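Local atomic coordinates of prolyl oligopeptidase (Novosphingobium capsulatum, PDB entry 1YR2), a protein that probably hydrolyses oligopeptides on the carboxyl side of proline, and to a lesser extent alanine, as a serine peptidase of family S9A. Residues D603-D608 with P637-R642; V57-R62 with S666-A671. One frame throughout, in Å; residues are numbered along the deposited sequence.

Contact 1. Residues D603-D608 with P637-R642; sequences DMLRFD and PYHNVR
No direct hydrogen bond joins the side chains of D603 and H639, although D603 OD1 lies only 3.1 Å from H639 CE1. OD1 comes at the ring edge, near its plane, against that carbon; the carboxylate plane of D603 itself stands 76° to the ring of H639. The polar link runs through a water instead. That water donates to D603 OD2 at 2.7 Å and lies 3.1 Å from H639 NE2. D603 opens an Asx turn in a loop of the alpha/beta-hydrolase domain, after strand 594-598. D603 OD1 accepts from L605 N at 3.0 Å, nearly along the C-O axis. A weak bond from R606 N reaches the same oxygen. OD2 goes on to a salt bridge with K668 of helix 664-675, since chi1 of D603 (-173°) turns CG away from the backbone N. Were D603 an alanine, K668 would probably lose this charge partner and L605 N its side-chain acceptor. The H639 ring is packed on both faces. L605 CD1 sits over one face of H639, 3.6 Å from the ring centroid and 16° off the normal, as a CH-pi contact. Y638 CD2 lies against the opposite face, toward the rim. H639 ND1 is hydrogen-bonded to S636 OG, so both ring nitrogens have polar partners. The Y638 ring also passes D603 OD2 obliquely, and its hydroxyl bonds to D59. Away from the polar groups, L579 of helix 576-587 touches both M604 and P637. These two also meet each other, M604 CG lying 4.0 Å from P637 CD.

Contact 2. Residues V57-R62 with S666-A671; sequences VSDPWR and SFKYTA. Unlike the reference sequence in segment 666-671: F667 (reference Leu).
K668 reaches from helix 664-675 of the alpha/beta-hydrolase domain to a type I beta turn, D59-R62, near the N-terminus. D59, R62 and K668 form a salt-bridge network. K668 NZ donates to D59 OD1 at 3.2 Å, on its syn side, and only weakly to OD2. The K668 chain is extended at chi2 and chi4 but bent at chi3 (-49°) on its way to D59. E65 and D603 complete the carboxylate partners of NZ, and Y638 OH is a second partner of D59 OD1. D59 OD2 is gripped side-on by R62, with NE at 2.9 Å and NH2 at 3.1 Å. Both nitrogens come from the same face of the carboxylate, and OD2 lies close to the guanidinium plane. R62 NH1 pairs with E50. This sharing of charge probably keeps D59 ionised. The aliphatic part of K668 runs past the turn, its CD 3.0 Å from W61 O. W61 NE1 is satisfied by the backbone O of S43. The indole is held between P60 CG on one face and A671 on the other. A671 CB stands over the five-membered ring of W61 in a CH-pi contact, almost on the ring normal and 3.7 Å from W61 NE1.

Overall arrangement
The two contacts adjoin, their centres about 8 Å apart, on one flank of the hydrolase domain. Segment 57-62 comes first in the chain, followed by 603-608, 637-642 and 666-671. Contact 1 is thus nested within the loop closed by contact 2. That loop spans about 600 residues and includes the beta-propeller strands. Contact 1 joins the loops after strand 594-598 and helix 626-633. Contact 2 brings the N-terminal turn onto helix 664-675. Two direct polar links unite them: Y638 OH to D59 OD1 at 2.6 Å and D603 OD2 to K668 NZ at 2.8 Å. As in other prolyl oligopeptidases, the N-terminal part thus packs onto the C-terminal part to complete the hydrolase domain, with the propeller inserted between them.

Contact 1. Residues D603-D608 with P637-R642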
loop_
_atom_site.group_PDB
_atom_site.type_symbol
_atom_site.label_atom_id
_atom_site.label_comp_id
_atom_site.label_asym_id
_atom_site.label_seq_id
_atom_site.Cartn_x
_atom_site.Cartn_y
_atom_site.Cartn_z
ATOM N N ASP A 603 -3.235 26.401 1.632
ATOM C CA ASP A 603 -3.778 27.500 0.861
ATOM C C ASP A 603 -4.451 26.940 -0.405
ATOM O O ASP A 603 -3.819 26.674 -1.422
ATOM C CB ASP A 603 -2.700 28.522 0.529
ATOM C CG ASP A 603 -3.282 29.787 -0.143
ATOM O OD1 ASP A 603 -4.408 29.705 -0.752
ATOM O OD2 ASP A 603 -2.676 30.879 -0.149
ATOM N N MET A 604 -5.738 26.712 -0.285
ATOM C CA MET A 604 -6.544 26.078 -1.323
ATOM C C MET A 604 -6.975 27.061 -2.389
ATOM O O MET A 604 -7.629 26.672 -3.362
ATOM C CB MET A 604 -7.775 25.456 -0.668
ATOM C CG MET A 604 -7.460 24.267 0.215
ATOM S SD MET A 604 -6.639 22.910 -0.652
ATOM C CE MET A 604 -7.803 22.497 -1.908
ATOM N N LEU A 605 -6.625 28.332 -2.223
ATOM C CA LEU A 605 -6.863 29.321 -3.254
ATOM C C LEU A 605 -5.686 29.436 -4.212
ATOM O O LEU A 605 -5.870 29.940 -5.322
ATOM C CB LEU A 605 -7.183 30.701 -2.652
ATOM C CG LEU A 605 -8.335 30.742 -1.666
ATOM C CD1 LEU A 605 -8.591 32.232 -1.270
ATOM C CD2 LEU A 605 -9.535 30.108 -2.252
ATOM N N ARG A 606 -4.499 28.986 -3.767
ATOM C CA ARG A 606 -3.275 29.134 -4.537
ATOM C C ARG A 606 -2.540 27.808 -4.819
ATOM O O ARG A 606 -1.401 27.819 -5.291
ATOM C CB ARG A 606 -2.343 30.112 -3.807
ATOM C CG ARG A 606 -2.829 31.543 -3.833
ATOM C CD ARG A 606 -1.960 32.493 -3.040
ATOM N NE ARG A 606 -0.591 32.571 -3.567
ATOM C CZ ARG A 606 -0.250 33.194 -4.679
ATOM N NH1 ARG A 606 -1.140 33.802 -5.441
ATOM N NH2 ARG A 606 1.007 33.217 -5.049
ATOM N N PHE A 607 -3.169 26.677 -4.558
ATOM C CA PHE A 607 -2.484 25.365 -4.654
ATOM C C PHE A 607 -1.995 25.069 -6.073
ATOM O O PHE A 607 -0.926 24.473 -6.270
ATOM C CB PHE A 607 -3.389 24.226 -4.181
ATOM C CG PHE A 607 -4.510 23.928 -5.119
ATOM C CD1 PHE A 607 -4.310 23.081 -6.182
ATOM C CD2 PHE A 607 -5.766 24.474 -4.942
ATOM C CE1 PHE A 607 -5.313 22.804 -7.061
ATOM C CE2 PHE A 607 -6.759 24.202 -5.821
ATOM C CZ PHE A 607 -6.516 23.382 -6.912
ATOM N N ASP A 608 -2.726 25.569 -7.045
ATOM C CA ASP A 608 -2.375 25.357 -8.441
ATOM C C ASP A 608 -1.305 26.305 -9.011
ATOM O O ASP A 608 -0.977 26.210 -10.192
ATOM C CB ASP A 608 -3.621 25.366 -9.297
ATOM C CG ASP A 608 -4.224 26.746 -9.456
ATOM O OD1 ASP A 608 -4.097 27.620 -8.549
ATOM O OD2 ASP A 608 -4.908 27.002 -10.455
ATOM N N PRO A 637 -7.784 25.969 4.729
ATOM C CA PRO A 637 -7.362 26.126 6.139
ATOM C C PRO A 637 -6.683 27.488 6.458
ATOM O O PRO A 637 -6.993 28.063 7.487
ATOM C CB PRO A 637 -6.436 24.944 6.378
ATOM C CG PRO A 637 -6.908 23.943 5.397
ATOM C CD PRO A 637 -7.364 24.694 4.147
ATOM N N TYR A 638 -5.861 28.003 5.565
ATOM C CA TYR A 638 -5.124 29.251 5.812
ATOM C C TYR A 638 -6.060 30.442 5.929
ATOM O O TYR A 638 -5.770 31.366 6.682
ATOM C CB TYR A 638 -4.105 29.444 4.674
ATOM C CG TYR A 638 -3.367 30.767 4.599
ATOM C CD1 TYR A 638 -2.501 31.180 5.606
ATOM C CD2 TYR A 638 -3.515 31.595 3.492
ATOM C CE1 TYR A 638 -1.797 32.416 5.516
ATOM C CE2 TYR A 638 -2.814 32.827 3.377
ATOM C CZ TYR A 638 -1.954 33.217 4.387
ATOM O OH TYR A 638 -1.264 34.405 4.249
ATOM N N HIS A 639 -7.184 30.404 5.226
ATOM C CA HIS A 639 -8.112 31.538 5.153
ATOM C C HIS A 639 -9.235 31.426 6.166
ATOM O O HIS A 639 -10.076 32.311 6.232
ATOM C CB HIS A 639 -8.724 31.670 3.736
ATOM C CG HIS A 639 -7.708 31.919 2.683
ATOM N ND1 HIS A 639 -7.143 30.895 1.964
ATOM C CD2 HIS A 639 -7.114 33.060 2.263
ATOM C CE1 HIS A 639 -6.241 31.399 1.133
ATOM N NE2 HIS A 639 -6.198 32.710 1.307
ATOM N N ASN A 640 -9.289 30.321 6.928
ATOM C CA ASN A 640 -10.393 30.083 7.863
ATOM C C ASN A 640 -10.016 29.919 9.326
ATOM O O ASN A 640 -10.764 29.355 10.109
ATOM C CB ASN A 640 -11.230 28.883 7.429
ATOM C CG ASN A 640 -12.074 29.192 6.210
ATOM O OD1 ASN A 640 -13.070 29.878 6.329
ATOM N ND2 ASN A 640 -11.625 28.771 5.021
ATOM N N VAL A 641 -8.842 30.389 9.698
ATOM C CA VAL A 641 -8.489 30.425 11.122
ATOM C C VAL A 641 -9.414 31.436 11.853
ATOM O O VAL A 641 -9.593 32.562 11.395
ATOM C CB VAL A 641 -6.987 30.778 11.296
ATOM C CG1 VAL A 641 -6.564 30.784 12.758
ATOM C CG2 VAL A 641 -6.136 29.813 10.581
ATOM N N ARG A 642 -9.975 31.026 12.988
ATOM C CA ARG A 642 -11.017 31.785 13.704
ATOM C C ARG A 642 -10.551 32.348 15.015
ATOM O O ARG A 642 -10.428 31.610 16.018
ATOM C CB ARG A 642 -12.190 30.879 14.037
ATOM C CG ARG A 642 -12.811 30.237 12.830
ATOM C CD ARG A 642 -13.550 29.004 13.180
ATOM N NE ARG A 642 -14.532 29.297 14.203
ATOM C CZ ARG A 642 -15.217 28.373 14.877
ATOM N NH1 ARG A 642 -15.022 27.068 14.664
ATOM N NH2 ARG A 642 -16.092 28.769 15.794
HETATM O O HOH W 1 -3.857 33.319 -0.568
#

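Contact 2. Residues V57-R62 with S666-A671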
loop_
_atom_site.group_PDB
_atom_site.type_symbol
_atom_site.label_atom_id
_atom_site.label_comp_id
_atom_site.label_asym_id
_atom_site.label_seq_id
_atom_site.Cartn_x
_atom_site.Cartn_y
_atom_site.Cartn_z
ATOM N N VAL A 57 -9.657 39.155 -0.067
ATOM C CA VAL A 57 -8.838 38.067 0.465
ATOM C C VAL A 57 -7.521 38.618 0.943
ATOM O O VAL A 57 -6.757 39.148 0.151
ATOM C CB VAL A 57 -8.489 37.055 -0.602
ATOM C CG1 VAL A 57 -7.608 35.912 -0.018
ATOM C CG2 VAL A 57 -9.725 36.516 -1.197
ATOM N N SER A 58 -7.254 38.489 2.238
ATOM C CA SER A 58 -5.990 38.877 2.805
ATOM C C SER A 58 -4.978 37.732 2.761
ATOM O O SER A 58 -5.306 36.563 3.069
ATOM C CB SER A 58 -6.221 39.327 4.243
ATOM O OG SER A 58 -4.989 39.720 4.844
ATOM N N ASP A 59 -3.727 38.070 2.425
ATOM C CA ASP A 59 -2.645 37.087 2.324
ATOM C C ASP A 59 -1.354 37.746 2.760
ATOM O O ASP A 59 -0.486 38.052 1.950
ATOM C CB ASP A 59 -2.589 36.554 0.884
ATOM C CG ASP A 59 -1.714 35.330 0.716
ATOM O OD1 ASP A 59 -1.041 34.909 1.680
ATOM O OD2 ASP A 59 -1.683 34.706 -0.381
ATOM N N PRO A 60 -1.236 38.013 4.048
ATOM C CA PRO A 60 -0.090 38.757 4.578
ATOM C C PRO A 60 1.238 38.020 4.620
ATOM O O PRO A 60 2.266 38.669 4.898
ATOM C CB PRO A 60 -0.512 39.125 5.997
ATOM C CG PRO A 60 -1.751 38.368 6.284
ATOM C CD PRO A 60 -2.231 37.681 5.082
ATOM N N TRP A 61 1.212 36.718 4.386
ATOM C CA TRP A 61 2.418 35.882 4.477
ATOM C C TRP A 61 2.786 35.270 3.128
ATOM O O TRP A 61 3.500 34.270 3.046
ATOM C CB TRP A 61 2.265 34.833 5.575
ATOM C CG TRP A 61 2.152 35.465 6.954
ATOM C CD1 TRP A 61 3.145 36.048 7.661
ATOM C CD2 TRP A 61 0.961 35.602 7.738
ATOM N NE1 TRP A 61 2.662 36.513 8.866
ATOM C CE2 TRP A 61 1.314 36.260 8.928
ATOM C CE3 TRP A 61 -0.369 35.260 7.536
ATOM C CZ2 TRP A 61 0.383 36.566 9.928
ATOM C CZ3 TRP A 61 -1.274 35.522 8.517
ATOM C CH2 TRP A 61 -0.893 36.195 9.716
ATOM N N ARG A 62 2.364 35.915 2.048
ATOM C CA ARG A 62 2.722 35.420 0.736
ATOM C C ARG A 62 4.242 35.309 0.560
ATOM O O ARG A 62 4.717 34.462 -0.183
ATOM C CB ARG A 62 2.160 36.285 -0.374
ATOM C CG ARG A 62 2.205 35.545 -1.704
ATOM C CD ARG A 62 1.341 36.120 -2.788
ATOM N NE ARG A 62 -0.065 35.900 -2.521
ATOM C CZ ARG A 62 -0.997 36.437 -3.257
ATOM N NH1 ARG A 62 -0.675 37.196 -4.319
ATOM N NH2 ARG A 62 -2.274 36.245 -2.955
ATOM N N SER A 666 2.428 25.102 4.556
ATOM C CA SER A 666 2.610 24.889 5.992
ATOM C C SER A 666 3.179 26.124 6.706
ATOM O O SER A 666 2.820 26.438 7.813
ATOM C CB SER A 666 3.498 23.685 6.238
ATOM O OG SER A 666 2.835 22.470 5.996
ATOM N N PHE A 667 4.105 26.813 6.056
ATOM C CA PHE A 667 4.716 27.966 6.641
ATOM C C PHE A 667 3.652 29.036 6.849
ATOM O O PHE A 667 3.587 29.623 7.933
ATOM C CB PHE A 667 5.817 28.527 5.735
ATOM C CG PHE A 667 7.043 27.638 5.548
ATOM C CD1 PHE A 667 7.244 26.448 6.250
ATOM C CD2 PHE A 667 8.014 28.042 4.607
ATOM C CE1 PHE A 667 8.331 25.681 6.016
ATOM C CE2 PHE A 667 9.140 27.279 4.375
ATOM C CZ PHE A 667 9.328 26.120 5.092
ATOM N N LYS A 668 2.834 29.348 5.839
ATOM C CA LYS A 668 1.841 30.454 5.959
ATOM C C LYS A 668 0.757 30.092 6.957
ATOM O O LYS A 668 0.291 30.943 7.714
ATOM C CB LYS A 668 1.177 30.754 4.602
ATOM C CG LYS A 668 2.164 31.392 3.600
ATOM C CD LYS A 668 1.429 32.154 2.499
ATOM C CE LYS A 668 0.322 31.344 1.888
ATOM N NZ LYS A 668 -0.218 32.003 0.681
ATOM N N TYR A 669 0.363 28.816 6.964
ATOM C CA TYR A 669 -0.645 28.308 7.895
ATOM C C TYR A 669 -0.174 28.448 9.332
ATOM O O TYR A 669 -0.923 28.907 10.170
ATOM C CB TYR A 669 -0.960 26.834 7.574
ATOM C CG TYR A 669 -1.848 26.170 8.539
ATOM C CD1 TYR A 669 -3.215 26.446 8.558
ATOM C CD2 TYR A 669 -1.379 25.156 9.354
ATOM C CE1 TYR A 669 -4.080 25.798 9.465
ATOM C CE2 TYR A 669 -2.230 24.502 10.251
ATOM C CZ TYR A 669 -3.583 24.806 10.278
ATOM O OH TYR A 669 -4.395 24.136 11.169
ATOM N N THR A 670 1.084 28.121 9.589
ATOM C CA THR A 670 1.679 28.293 10.923
ATOM C C THR A 670 1.744 29.768 11.359
ATOM O O THR A 670 1.468 30.130 12.511
ATOM C CB THR A 670 3.114 27.690 10.908
ATOM O OG1 THR A 670 3.028 26.279 10.645
ATOM C CG2 THR A 670 3.757 27.825 12.295
ATOM N N ALA A 671 2.156 30.637 10.449
ATOM C CA ALA A 671 2.178 32.073 10.732
ATOM C C ALA A 671 0.796 32.563 11.117
ATOM O O ALA A 671 0.672 33.324 12.066
ATOM C CB ALA A 671 2.757 32.880 9.554
#